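Local coordinates for protein nucleotidyltransferase (Thermus thermophilus HB8, PDB 1WWP) that is of unproven function but probably serves as the helical substrate-binding partner of a nucleotidyltransferase, at residues A[4-7]-A[8-11]; A[42-46]-A[47-51]; A[67-71]-A[72-76]; A[97-100]-A[101-105]; A[111-114]-A[115-119]. One frame throughout, in Å; residues are numbered along the deposited sequence.

Interaction 1: residues A[4-7]-A[8-11]; sequences KALA and TLKE
The end of Lys4 comes back past Thr8, one turn on along the amphipathic N-terminal helix 2-13 of this all-helical protein, the lysine chain crossing the threonine at about a right angle with NZ 4.1 Å from Thr8 CG2. The ammonium itself finds its polar partner outside the helix, in Tyr91 of the second subunit, which also packs on Thr8. Next comes Ala5, whose carbonyl oxygen is shared. It accepts the helical bond from Leu9 N (3.3 Å) and also the hydroxyl of Thr8, with OG1 only 2.7 Å from Ala5 O. That second bond depends on a chi1 of 63°, which sets OG1 between the threonine's own N and carbonyl carbon and turns it back along the helix; the same hydroxyl is bonded to Tyr32 of helix 20-49, linking the two helices. Leu6 then turns to the buried side, its CD1 4.2 Å from CD2 of Leu9, while Lys10 folds over Leu6 and passes its NZ to Glu111 in a salt bridge. Ala7 ends the segment on the exposed side, where its O takes a weak bond from Glu11 N. There the aliphatic part of Glu11 lies against the carbonyl, CG standing 3.3 Å from Ala7 O.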
loop_
_atom_site.group_PDB
_atom_site.type_symbol
_atom_site.label_atom_id
_atom_site.label_comp_id
_atom_site.label_asym_id
_atom_site.label_seq_id
_atom_site.Cartn_x
_atom_site.Cartn_y
_atom_site.Cartn_z
ATOM N N LYS A 4 -16.210 3.744 8.120
ATOM C CA LYS A 4 -15.303 3.959 9.245
ATOM C C LYS A 4 -13.867 4.185 8.768
ATOM O O LYS A 4 -13.135 5.019 9.315
ATOM C CB LYS A 4 -15.363 2.755 10.188
ATOM C CG LYS A 4 -15.118 3.077 11.658
ATOM C CD LYS A 4 -13.692 3.537 11.921
ATOM C CE LYS A 4 -13.432 3.666 13.412
ATOM N NZ LYS A 4 -12.052 4.132 13.698
ATOM N N ALA A 5 -13.465 3.436 7.749
ATOM C CA ALA A 5 -12.125 3.577 7.197
ATOM C C ALA A 5 -12.050 4.962 6.558
ATOM O O ALA A 5 -11.046 5.659 6.670
ATOM C CB ALA A 5 -11.870 2.495 6.157
ATOM N N LEU A 6 -13.138 5.356 5.907
ATOM C CA LEU A 6 -13.223 6.656 5.257
ATOM C C LEU A 6 -13.054 7.810 6.250
ATOM O O LEU A 6 -12.611 8.893 5.878
ATOM C CB LEU A 6 -14.563 6.788 4.531
ATOM C CG LEU A 6 -14.850 8.104 3.802
ATOM C CD1 LEU A 6 -13.677 8.510 2.897
ATOM C CD2 LEU A 6 -16.117 7.928 2.986
ATOM N N ALA A 7 -13.388 7.557 7.512
ATOM C CA ALA A 7 -13.291 8.564 8.580
ATOM C C ALA A 7 -11.850 8.866 8.964
ATOM O O ALA A 7 -11.481 10.016 9.211
ATOM C CB ALA A 7 -14.063 8.081 9.807
ATOM N N THR A 8 -11.030 7.822 9.020
ATOM C CA THR A 8 -9.626 7.981 9.375
ATOM C C THR A 8 -8.902 8.696 8.240
ATOM O O THR A 8 -7.970 9.472 8.475
ATOM C CB THR A 8 -8.987 6.621 9.641
ATOM O OG1 THR A 8 -9.026 5.834 8.445
ATOM C CG2 THR A 8 -9.768 5.890 10.722
ATOM N N LEU A 9 -9.339 8.450 7.007
ATOM C CA LEU A 9 -8.733 9.110 5.852
ATOM C C LEU A 9 -9.004 10.616 5.899
ATOM O O LEU A 9 -8.089 11.428 5.727
ATOM C CB LEU A 9 -9.298 8.540 4.542
ATOM C CG LEU A 9 -8.983 9.345 3.267
ATOM C CD1 LEU A 9 -7.487 9.441 3.091
ATOM C CD2 LEU A 9 -9.610 8.699 2.060
ATOM N N LYS A 10 -10.266 10.982 6.118
ATOM C CA LYS A 10 -10.649 12.388 6.161
ATOM C C LYS A 10 -9.890 13.180 7.222
ATOM O O LYS A 10 -9.700 14.387 7.081
ATOM C CB LYS A 10 -12.161 12.518 6.354
ATOM C CG LYS A 10 -12.933 12.097 5.111
ATOM C CD LYS A 10 -14.423 12.369 5.217
ATOM C CE LYS A 10 -15.092 11.481 6.253
ATOM N NZ LYS A 10 -16.558 11.749 6.313
ATOM N N GLU A 11 -9.441 12.496 8.271
ATOM C CA GLU A 11 -8.669 13.144 9.319
ATOM C C GLU A 11 -7.414 13.784 8.728
ATOM O O GLU A 11 -6.964 14.828 9.195
ATOM C CB GLU A 11 -8.219 12.132 10.372
ATOM C CG GLU A 11 -9.321 11.503 11.199
ATOM C CD GLU A 11 -8.764 10.689 12.356
ATOM O OE1 GLU A 11 -7.998 11.261 13.157
ATOM O OE2 GLU A 11 -9.088 9.487 12.471
#

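Interaction 2: residues A[42-46]-A[47-51]; sequences QAYLR and EKEGL
Leu45 O is gripped by two sound backbone donors arriving over opposite faces of its carbonyl plane: Glu49 N at 3.1 Å, one turn on, and Leu51 N at 3.0 Å, beyond the helix. Gly50 N, between these two in sequence, adds a weak bond. A water donates to both Gln42 O and Leu51 O, tying the departing chain back to the helix. Among the side chains, Tyr44 carries the contact. Its ring is crossed at about a right angle by Lys48, whose chi1 of -43° puts CG over one face, 3.6 Å from the ring centroid, in a CH-pi contact; the bend at chi2 then carries the rest of the chain on. Glu49 OE2 approaches the same ring obliquely, 4.0 Å from Tyr44 CE2. An alanine in place of Tyr44 would remove that face and is likely to leave the Lys48 chain free to turn, besides costing the weak bond from the hydroxyl to Arg119 O. A wider pi-type turn at 47-49 and the positive-phi Gly50 form the C-terminal end of helix 20-49, where the chain leaves for the loop before helix 56-66.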
loop_
_atom_site.group_PDB
_atom_site.type_symbol
_atom_site.label_atom_id
_atom_site.label_comp_id
_atom_site.label_asym_id
_atom_site.label_seq_id
_atom_site.Cartn_x
_atom_site.Cartn_y
_atom_site.Cartn_z
ATOM N N GLN A 42 -18.798 -3.641 -5.187
ATOM C CA GLN A 42 -18.892 -4.969 -5.799
ATOM C C GLN A 42 -20.043 -5.787 -5.187
ATOM O O GLN A 42 -20.868 -6.337 -5.911
ATOM C CB GLN A 42 -17.556 -5.709 -5.641
ATOM C CG GLN A 42 -17.571 -7.134 -6.166
ATOM C CD GLN A 42 -16.302 -7.893 -5.822
ATOM O OE1 GLN A 42 -15.888 -7.957 -4.663
ATOM N NE2 GLN A 42 -15.682 -8.480 -6.832
ATOM N N ALA A 43 -20.106 -5.838 -3.854
ATOM C CA ALA A 43 -21.157 -6.573 -3.139
ATOM C C ALA A 43 -22.521 -5.976 -3.414
ATOM O O ALA A 43 -23.511 -6.694 -3.573
ATOM C CB ALA A 43 -20.889 -6.548 -1.634
ATOM N N TYR A 44 -22.579 -4.650 -3.469
ATOM C CA TYR A 44 -23.839 -3.978 -3.727
ATOM C C TYR A 44 -24.343 -4.315 -5.141
ATOM O O TYR A 44 -25.518 -4.612 -5.344
ATOM C CB TYR A 44 -23.658 -2.470 -3.616
ATOM C CG TYR A 44 -24.918 -1.687 -3.905
ATOM C CD1 TYR A 44 -25.860 -1.455 -2.908
ATOM C CD2 TYR A 44 -25.174 -1.187 -5.180
ATOM C CE1 TYR A 44 -27.018 -0.743 -3.168
ATOM C CE2 TYR A 44 -26.333 -0.474 -5.452
ATOM C CZ TYR A 44 -27.251 -0.255 -4.438
ATOM O OH TYR A 44 -28.402 0.460 -4.692
ATOM N N LEU A 45 -23.456 -4.216 -6.121
ATOM C CA LEU A 45 -23.833 -4.499 -7.502
ATOM C C LEU A 45 -24.295 -5.957 -7.604
ATOM O O LEU A 45 -25.246 -6.270 -8.311
ATOM C CB LEU A 45 -22.640 -4.238 -8.426
ATOM C CG LEU A 45 -22.361 -2.751 -8.688
ATOM C CD1 LEU A 45 -20.973 -2.584 -9.251
ATOM C CD2 LEU A 45 -23.434 -2.175 -9.630
ATOM N N ARG A 46 -23.632 -6.833 -6.862
ATOM C CA ARG A 46 -23.981 -8.244 -6.871
ATOM C C ARG A 46 -25.366 -8.495 -6.290
ATOM O O ARG A 46 -26.231 -9.065 -6.952
ATOM C CB ARG A 46 -22.949 -9.043 -6.073
ATOM C CG ARG A 46 -23.138 -10.559 -6.141
ATOM C CD ARG A 46 -21.987 -11.284 -5.466
ATOM N NE ARG A 46 -22.197 -12.726 -5.433
ATOM C CZ ARG A 46 -21.343 -13.595 -4.896
ATOM N NH1 ARG A 46 -20.212 -13.169 -4.347
ATOM N NH2 ARG A 46 -21.625 -14.894 -4.897
ATOM N N GLU A 47 -25.576 -8.039 -5.061
ATOM C CA GLU A 47 -26.829 -8.241 -4.348
ATOM C C GLU A 47 -28.039 -7.437 -4.805
ATOM O O GLU A 47 -29.157 -7.962 -4.866
ATOM C CB GLU A 47 -26.606 -7.992 -2.850
ATOM C CG GLU A 47 -25.571 -8.924 -2.202
ATOM C CD GLU A 47 -25.264 -8.563 -0.751
ATOM O OE1 GLU A 47 -24.552 -7.561 -0.507
ATOM O OE2 GLU A 47 -25.746 -9.284 0.152
ATOM N N LYS A 48 -27.831 -6.168 -5.120
ATOM C CA LYS A 48 -28.943 -5.312 -5.531
ATOM C C LYS A 48 -29.193 -5.224 -7.037
ATOM O O LYS A 48 -30.307 -4.919 -7.453
ATOM C CB LYS A 48 -28.727 -3.893 -5.010
ATOM C CG LYS A 48 -28.226 -3.790 -3.581
ATOM C CD LYS A 48 -29.301 -4.070 -2.549
ATOM C CE LYS A 48 -28.800 -3.693 -1.159
ATOM N NZ LYS A 48 -29.733 -4.134 -0.088
ATOM N N GLU A 49 -28.170 -5.451 -7.858
ATOM C CA GLU A 49 -28.356 -5.342 -9.317
ATOM C C GLU A 49 -28.229 -6.674 -10.070
ATOM O O GLU A 49 -28.760 -6.816 -11.171
ATOM C CB GLU A 49 -27.339 -4.354 -9.905
ATOM C CG GLU A 49 -27.327 -2.981 -9.258
ATOM C CD GLU A 49 -28.711 -2.350 -9.176
ATOM O OE1 GLU A 49 -29.503 -2.476 -10.145
ATOM O OE2 GLU A 49 -29.000 -1.708 -8.138
ATOM N N GLY A 50 -27.506 -7.623 -9.476
ATOM C CA GLY A 50 -27.303 -8.913 -10.098
ATOM C C GLY A 50 -26.188 -8.779 -11.116
ATOM O O GLY A 50 -26.092 -9.563 -12.062
ATOM N N LEU A 51 -25.365 -7.749 -10.936
ATOM C CA LEU A 51 -24.241 -7.514 -11.822
ATOM C C LEU A 51 -22.956 -7.923 -11.114
ATOM O O LEU A 51 -22.711 -7.540 -9.973
ATOM C CB LEU A 51 -24.173 -6.039 -12.232
ATOM C CG LEU A 51 -25.326 -5.487 -13.078
ATOM C CD1 LEU A 51 -25.082 -4.004 -13.350
ATOM C CD2 LEU A 51 -25.427 -6.257 -14.389
HETATM O O HOH W 1 -20.298 -7.121 -8.379
#

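Interaction 3: residues A[67-71]-A[72-76]; sequences GLLRD and EEARL
Glu73 reaches back from the first turn of helix 71-86 to the backbone of Arg70, the N-cap residue, and its OE1 accepts Arg70 N at 2.7 Å in an almost straight bond, 171° at the hydrogen. The carboxylate uses its anti lone pair here, while OE2 makes a salt bridge with Arg116 of helix 93-116. With CG anti to its carbonyl carbon (chi1 -58°) and the chain extended beyond, Glu73 runs side by side with Arg70, and OE1 lies 3.5 Å from Arg70 CG. Asp71 begins the helix. Its CB lies 3.2 Å from Glu72 N, and its O takes Arg75 N at 3.0 Å, with Ala74 CB packed 3.3 Å from the same Asp71 O; one residue earlier, Arg70 O receives Ala74 N. Leu69 packs on the same turn, its CD1 4.2 Å from Ala74 CB. A carboxylate held at a helix start both occupies an N-H that precedes the helix and lies where the helix dipole would probably favour its negative charge, while its second oxygen joins two helices.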
loop_
_atom_site.group_PDB
_atom_site.type_symbol
_atom_site.label_atom_id
_atom_site.label_comp_id
_atom_site.label_asym_id
_atom_site.label_seq_id
_atom_site.Cartn_x
_atom_site.Cartn_y
_atom_site.Cartn_z
ATOM N N GLY A 67 -25.872 3.600 -12.902
ATOM C CA GLY A 67 -26.204 4.932 -12.446
ATOM C C GLY A 67 -25.650 5.324 -11.092
ATOM O O GLY A 67 -25.786 6.479 -10.685
ATOM N N LEU A 68 -25.027 4.377 -10.392
ATOM C CA LEU A 68 -24.457 4.642 -9.074
ATOM C C LEU A 68 -23.377 5.704 -9.159
ATOM O O LEU A 68 -23.063 6.365 -8.176
ATOM C CB LEU A 68 -23.863 3.364 -8.490
ATOM C CG LEU A 68 -24.634 2.683 -7.363
ATOM C CD1 LEU A 68 -26.067 2.403 -7.780
ATOM C CD2 LEU A 68 -23.914 1.396 -7.004
ATOM N N LEU A 69 -22.803 5.853 -10.343
ATOM C CA LEU A 69 -21.767 6.844 -10.571
ATOM C C LEU A 69 -22.083 7.614 -11.831
ATOM O O LEU A 69 -22.315 7.021 -12.881
ATOM C CB LEU A 69 -20.408 6.183 -10.774
ATOM C CG LEU A 69 -19.686 5.405 -9.684
ATOM C CD1 LEU A 69 -18.451 4.799 -10.305
ATOM C CD2 LEU A 69 -19.311 6.319 -8.502
ATOM N N ARG A 70 -22.102 8.936 -11.735
ATOM C CA ARG A 70 -22.328 9.740 -12.918
ATOM C C ARG A 70 -21.025 9.569 -13.686
ATOM O O ARG A 70 -20.013 9.177 -13.099
ATOM C CB ARG A 70 -22.533 11.202 -12.541
ATOM C CG ARG A 70 -23.772 11.451 -11.697
ATOM C CD ARG A 70 -25.023 10.893 -12.364
ATOM N NE ARG A 70 -26.227 11.242 -11.620
ATOM C CZ ARG A 70 -27.293 10.456 -11.509
ATOM N NH1 ARG A 70 -27.310 9.262 -12.095
ATOM N NH2 ARG A 70 -28.337 10.868 -10.806
ATOM N N ASP A 71 -21.035 9.852 -14.983
ATOM C CA ASP A 71 -19.827 9.685 -15.783
ATOM C C ASP A 71 -18.617 10.392 -15.183
ATOM O O ASP A 71 -17.526 9.826 -15.149
ATOM C CB ASP A 71 -20.067 10.160 -17.218
ATOM C CG ASP A 71 -20.855 9.148 -18.050
ATOM O OD1 ASP A 71 -21.230 9.482 -19.194
ATOM O OD2 ASP A 71 -21.093 8.016 -17.572
ATOM N N GLU A 72 -18.803 11.616 -14.694
ATOM C CA GLU A 72 -17.688 12.357 -14.104
ATOM C C GLU A 72 -17.155 11.666 -12.847
ATOM O O GLU A 72 -15.945 11.587 -12.638
ATOM C CB GLU A 72 -18.105 13.794 -13.770
ATOM C CG GLU A 72 -16.954 14.637 -13.230
ATOM C CD GLU A 72 -17.330 16.091 -13.004
ATOM O OE1 GLU A 72 -18.245 16.357 -12.192
ATOM O OE2 GLU A 72 -16.704 16.970 -13.636
ATOM N N GLU A 73 -18.058 11.176 -12.007
ATOM C CA GLU A 73 -17.645 10.478 -10.793
ATOM C C GLU A 73 -16.871 9.228 -11.225
ATOM O O GLU A 73 -15.791 8.931 -10.699
ATOM C CB GLU A 73 -18.866 10.063 -9.971
ATOM C CG GLU A 73 -19.779 11.195 -9.555
ATOM C CD GLU A 73 -20.966 10.708 -8.739
ATOM O OE1 GLU A 73 -21.751 9.885 -9.256
ATOM O OE2 GLU A 73 -21.112 11.146 -7.575
ATOM N N ALA A 74 -17.428 8.506 -12.197
ATOM C CA ALA A 74 -16.794 7.285 -12.706
ATOM C C ALA A 74 -15.347 7.546 -13.083
ATOM O O ALA A 74 -14.459 6.844 -12.622
ATOM C CB ALA A 74 -17.562 6.739 -13.919
ATOM N N ARG A 75 -15.100 8.562 -13.914
ATOM C CA ARG A 75 -13.738 8.879 -14.323
ATOM C C ARG A 75 -12.837 9.222 -13.134
ATOM O O ARG A 75 -11.681 8.817 -13.084
ATOM C CB ARG A 75 -13.740 10.030 -15.336
ATOM C CG ARG A 75 -14.248 9.615 -16.707
ATOM C CD ARG A 75 -13.344 8.531 -17.296
ATOM N NE ARG A 75 -14.038 7.652 -18.234
ATOM C CZ ARG A 75 -13.494 6.564 -18.769
ATOM N NH1 ARG A 75 -12.249 6.227 -18.460
ATOM N NH2 ARG A 75 -14.193 5.803 -19.601
ATOM N N LEU A 76 -13.358 9.964 -12.166
ATOM C CA LEU A 76 -12.553 10.302 -11.002
ATOM C C LEU A 76 -12.230 8.981 -10.269
ATOM O O LEU A 76 -11.150 8.826 -9.704
ATOM C CB LEU A 76 -13.333 11.252 -10.087
ATOM C CG LEU A 76 -12.635 12.332 -9.238
ATOM C CD1 LEU A 76 -13.133 12.203 -7.816
ATOM C CD2 LEU A 76 -11.118 12.213 -9.287
#

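Interaction 4: residues A[97-100]-A[101-105]; sequences RAIF and RRLPD
Arg102 curls back over the preceding turn and lays one face of its guanidinium above Ala98 O, which stands 3.1 Å from the plane, offset to its rim. The distance from Ala98 O to Arg102 NE is also 3.1 Å, but the angle is too poor for a hydrogen bond. A chi2 of 147°, well short of fully extended, bends the chain into this position, and NH1 comes 3.6 Å from Ile99 CD1 before reaching a salt bridge with Asp83 of helix 71-86. A leucine in place of Arg102 would probably leave Asp83 without its mate and Ala98 O without the flat group over it. Arg101 takes another course: bent at chi3 (-57°), it passes over the backbone of Arg97, with CG 3.0 Å from Arg97 O, and its NH2 end lies by Ala98 CB. This turn leads into a proline kink of helix 93-116, where Pro104 has no N-H to give and the bonding tightens, Arg102 N going to Ile99 O (2.9 Å) and Leu103 N to Phe100 O. On the buried side, Phe100 packs on Ala26 of helix 20-49. Leu103 meets the phenylalanine at about a right angle, CD1 being 3.9 Å from Phe100 CD1, while its other branch, CD2, lies 4.1 Å from Ile99 CG2. Pro104 sets its ring carbon CD 3.4 Å from Phe100 O.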
loop_
_atom_site.group_PDB
_atom_site.type_symbol
_atom_site.label_atom_id
_atom_site.label_comp_id
_atom_site.label_asym_id
_atom_site.label_seq_id
_atom_site.Cartn_x
_atom_site.Cartn_y
_atom_site.Cartn_z
ATOM N N ARG A 97 3.325 13.796 -3.029
ATOM C CA ARG A 97 2.637 15.081 -2.931
ATOM C C ARG A 97 1.515 15.150 -3.962
ATOM O O ARG A 97 0.440 15.679 -3.681
ATOM C CB ARG A 97 3.623 16.236 -3.152
ATOM C CG ARG A 97 4.570 16.485 -1.977
ATOM C CD ARG A 97 5.627 17.528 -2.326
ATOM N NE ARG A 97 6.388 17.965 -1.160
ATOM C CZ ARG A 97 5.884 18.699 -0.171
ATOM N NH1 ARG A 97 4.614 19.080 -0.205
ATOM N NH2 ARG A 97 6.652 19.059 0.851
ATOM N N ALA A 98 1.773 14.608 -5.153
ATOM C CA ALA A 98 0.780 14.583 -6.232
ATOM C C ALA A 98 -0.422 13.693 -5.869
ATOM O O ALA A 98 -1.565 14.032 -6.176
ATOM C CB ALA A 98 1.426 14.093 -7.525
ATOM N N ILE A 99 -0.172 12.552 -5.225
ATOM C CA ILE A 99 -1.280 11.679 -4.817
ATOM C C ILE A 99 -2.071 12.409 -3.731
ATOM O O ILE A 99 -3.303 12.469 -3.769
ATOM C CB ILE A 99 -0.793 10.333 -4.205
ATOM C CG1 ILE A 99 0.005 9.525 -5.226
ATOM C CG2 ILE A 99 -1.997 9.510 -3.753
ATOM C CD1 ILE A 99 -0.813 9.067 -6.399
ATOM N N PHE A 100 -1.357 12.973 -2.761
ATOM C CA PHE A 100 -2.006 13.676 -1.662
ATOM C C PHE A 100 -2.935 14.787 -2.139
ATOM O O PHE A 100 -3.965 15.044 -1.518
ATOM C CB PHE A 100 -0.971 14.275 -0.705
ATOM C CG PHE A 100 -1.583 14.916 0.507
ATOM C CD1 PHE A 100 -2.093 14.133 1.541
ATOM C CD2 PHE A 100 -1.721 16.298 0.581
ATOM C CE1 PHE A 100 -2.735 14.714 2.626
ATOM C CE2 PHE A 100 -2.364 16.890 1.668
ATOM C CZ PHE A 100 -2.874 16.098 2.692
ATOM N N ARG A 101 -2.573 15.447 -3.236
ATOM C CA ARG A 101 -3.392 16.531 -3.774
ATOM C C ARG A 101 -4.740 16.033 -4.285
ATOM O O ARG A 101 -5.705 16.797 -4.367
ATOM C CB ARG A 101 -2.667 17.248 -4.916
ATOM C CG ARG A 101 -1.388 17.972 -4.516
ATOM C CD ARG A 101 -0.824 18.779 -5.687
ATOM N NE ARG A 101 -0.577 17.941 -6.859
ATOM C CZ ARG A 101 -0.137 18.395 -8.028
ATOM N NH1 ARG A 101 0.107 19.689 -8.192
ATOM N NH2 ARG A 101 0.063 17.551 -9.033
ATOM N N ARG A 102 -4.813 14.753 -4.623
ATOM C CA ARG A 102 -6.059 14.206 -5.125
ATOM C C ARG A 102 -6.933 13.606 -4.037
ATOM O O ARG A 102 -8.138 13.452 -4.227
ATOM C CB ARG A 102 -5.760 13.149 -6.181
ATOM C CG ARG A 102 -4.946 13.677 -7.357
ATOM C CD ARG A 102 -4.023 12.610 -7.919
ATOM N NE ARG A 102 -2.997 13.190 -8.779
ATOM C CZ ARG A 102 -2.005 12.504 -9.341
ATOM N NH1 ARG A 102 -1.896 11.199 -9.133
ATOM N NH2 ARG A 102 -1.120 13.127 -10.115
ATOM N N LEU A 103 -6.345 13.274 -2.890
ATOM C CA LEU A 103 -7.127 12.651 -1.826
ATOM C C LEU A 103 -8.420 13.364 -1.441
ATOM O O LEU A 103 -9.431 12.707 -1.183
ATOM C CB LEU A 103 -6.264 12.427 -0.583
ATOM C CG LEU A 103 -5.025 11.554 -0.795
ATOM C CD1 LEU A 103 -4.458 11.176 0.563
ATOM C CD2 LEU A 103 -5.377 10.289 -1.586
ATOM N N PRO A 104 -8.411 14.712 -1.394
ATOM C CA PRO A 104 -9.620 15.454 -1.032
ATOM C C PRO A 104 -10.828 14.989 -1.838
ATOM O O PRO A 104 -11.864 14.626 -1.271
ATOM C CB PRO A 104 -9.241 16.899 -1.354
ATOM C CG PRO A 104 -7.777 16.926 -1.050
ATOM C CD PRO A 104 -7.295 15.641 -1.667
ATOM N N ASP A 105 -10.690 15.006 -3.163
ATOM C CA ASP A 105 -11.771 14.587 -4.050
ATOM C C ASP A 105 -12.137 13.119 -3.857
ATOM O O ASP A 105 -13.315 12.776 -3.824
ATOM C CB ASP A 105 -11.387 14.820 -5.511
ATOM C CG ASP A 105 -11.222 16.293 -5.842
ATOM O OD1 ASP A 105 -10.397 16.962 -5.185
ATOM O OD2 ASP A 105 -11.916 16.784 -6.762
#

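Interaction 5: residues A[111-114]-A[115-119]; sequences EQVL and GRLRR
The last turn of helix 93-116, where the final helix of the bundle gives way to the C-terminal tail, brings Leu114 against Leu117 and Gln112 against Arg116. Leu117 N still makes a helical bond to Val113 O at 3.2 Å and adds a weak one to Leu114 O. Its side chain turns back with CG anti to the carbonyl carbon (chi1 -56°), placing CD1 4.1 Å from Leu114 CD2. Around this pair, Phe37 of helix 20-49 packs on Val113 and Leu114, and Tyr44 on Leu117. Two residues earlier in the chain, Gly115 N bonds to Glu111 O at 3.2 Å, while Glu111 itself directs its carboxylate to Lys10 of helix 2-13. On the outer side Arg116 extends from CG to NE past Gln112, with Gln112 O over one face of the guanidinium, and its NH2 goes on to a salt bridge with Glu73. The glutamine amide is turned 71° from the guanidinium plane, its OE1 remaining 3.8 Å from Arg116 NH2.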
loop_
_atom_site.group_PDB
_atom_site.type_symbol
_atom_site.label_atom_id
_atom_site.label_comp_id
_atom_site.label_asym_id
_atom_site.label_seq_id
_atom_site.Cartn_x
_atom_site.Cartn_y
_atom_site.Cartn_z
ATOM N N GLU A 111 -17.357 9.130 0.044
ATOM C CA GLU A 111 -18.329 9.441 1.084
ATOM C C GLU A 111 -19.721 9.551 0.467
ATOM O O GLU A 111 -20.698 9.043 1.009
ATOM C CB GLU A 111 -17.948 10.760 1.769
ATOM C CG GLU A 111 -18.821 11.137 2.964
ATOM C CD GLU A 111 -18.324 12.382 3.701
ATOM O OE1 GLU A 111 -18.858 12.669 4.795
ATOM O OE2 GLU A 111 -17.410 13.074 3.194
ATOM N N GLN A 112 -19.799 10.211 -0.679
ATOM C CA GLN A 112 -21.063 10.405 -1.373
ATOM C C GLN A 112 -21.597 9.120 -1.982
ATOM O O GLN A 112 -22.802 8.865 -1.950
ATOM C CB GLN A 112 -20.902 11.455 -2.476
ATOM C CG GLN A 112 -20.820 12.881 -1.978
ATOM C CD GLN A 112 -20.613 13.865 -3.106
ATOM O OE1 GLN A 112 -21.288 13.797 -4.133
ATOM N NE2 GLN A 112 -19.681 14.793 -2.921
ATOM N N VAL A 113 -20.713 8.310 -2.547
ATOM C CA VAL A 113 -21.180 7.069 -3.152
ATOM C C VAL A 113 -21.680 6.136 -2.070
ATOM O O VAL A 113 -22.763 5.588 -2.185
ATOM C CB VAL A 113 -20.072 6.374 -3.960
ATOM C CG1 VAL A 113 -20.620 5.089 -4.608
ATOM C CG2 VAL A 113 -19.562 7.318 -5.034
ATOM N N LEU A 114 -20.903 5.967 -1.004
ATOM C CA LEU A 114 -21.315 5.073 0.072
ATOM C C LEU A 114 -22.698 5.459 0.579
ATOM O O LEU A 114 -23.528 4.591 0.869
ATOM C CB LEU A 114 -20.294 5.101 1.211
ATOM C CG LEU A 114 -18.948 4.460 0.864
ATOM C CD1 LEU A 114 -17.982 4.589 2.028
ATOM C CD2 LEU A 114 -19.168 3.008 0.498
ATOM N N GLY A 115 -22.942 6.766 0.668
ATOM C CA GLY A 115 -24.237 7.251 1.116
ATOM C C GLY A 115 -25.369 6.642 0.303
ATOM O O GLY A 115 -26.234 5.956 0.843
ATOM N N ARG A 116 -25.358 6.884 -1.002
ATOM C CA ARG A 116 -26.384 6.346 -1.882
ATOM C C ARG A 116 -26.575 4.832 -1.725
ATOM O O ARG A 116 -27.673 4.318 -1.930
ATOM C CB ARG A 116 -26.031 6.648 -3.337
ATOM C CG ARG A 116 -25.715 8.100 -3.614
ATOM C CD ARG A 116 -25.165 8.276 -5.019
ATOM N NE ARG A 116 -24.523 9.574 -5.166
ATOM C CZ ARG A 116 -23.536 9.828 -6.019
ATOM N NH1 ARG A 116 -23.074 8.872 -6.813
ATOM N NH2 ARG A 116 -22.994 11.037 -6.060
ATOM N N LEU A 117 -25.514 4.120 -1.361
ATOM C CA LEU A 117 -25.595 2.671 -1.226
ATOM C C LEU A 117 -26.476 2.162 -0.086
ATOM O O LEU A 117 -26.608 0.952 0.095
ATOM C CB LEU A 117 -24.190 2.074 -1.078
ATOM C CG LEU A 117 -23.151 2.364 -2.167
ATOM C CD1 LEU A 117 -21.986 1.397 -2.008
ATOM C CD2 LEU A 117 -23.770 2.195 -3.550
ATOM N N ARG A 118 -27.089 3.074 0.662
ATOM C CA ARG A 118 -27.941 2.711 1.799
ATOM C C ARG A 118 -29.179 1.870 1.477
ATOM O O ARG A 118 -30.109 1.822 2.282
ATOM C CB ARG A 118 -28.376 3.976 2.549
ATOM C CG ARG A 118 -27.212 4.799 3.078
ATOM C CD ARG A 118 -27.667 6.041 3.834
ATOM N NE ARG A 118 -26.540 6.921 4.139
ATOM C CZ ARG A 118 -26.591 7.949 4.982
ATOM N NH1 ARG A 118 -27.719 8.237 5.618
ATOM N NH2 ARG A 118 -25.512 8.693 5.187
ATOM N N ARG A 119 -29.173 1.211 0.316
ATOM C CA ARG A 119 -30.267 0.348 -0.166
ATOM C C ARG A 119 -30.807 0.839 -1.506
ATOM O O ARG A 119 -30.822 0.035 -2.462
ATOM C CB ARG A 119 -31.420 0.267 0.849
ATOM C CG ARG A 119 -32.693 -0.411 0.342
ATOM C CD ARG A 119 -32.468 -1.861 -0.061
ATOM N NE ARG A 119 -33.719 -2.500 -0.468
ATOM C CZ ARG A 119 -33.817 -3.747 -0.920
ATOM N NH1 ARG A 119 -32.735 -4.506 -1.028
ATOM N NH2 ARG A 119 -34.999 -4.238 -1.264
ATOM O OXT ARG A 119 -31.211 2.018 -1.585
#

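Overall arrangement
Followed from the N terminus, the five contacts come in series, each a local turn that encloses no loop of its own; none nests in or crosses another. Contacts between them tie the helices together. Interaction 1, on helix 2-13, meets interaction 5 near the C terminus through Lys10-Glu111 and Leu6. Interaction 2 ends helix 20-49 and touches interaction 3 by Tyr44 on Leu68, and interaction 5 by Tyr44 on Leu117. Interaction 3 starts helix 71-86 and joins interaction 5 through Glu73-Arg116, and interaction 4 through Leu76 on Asp105. Interaction 4 shares helix 93-116 with interaction 5, their centres about 22 Å apart, on opposite sides of the chain's centre.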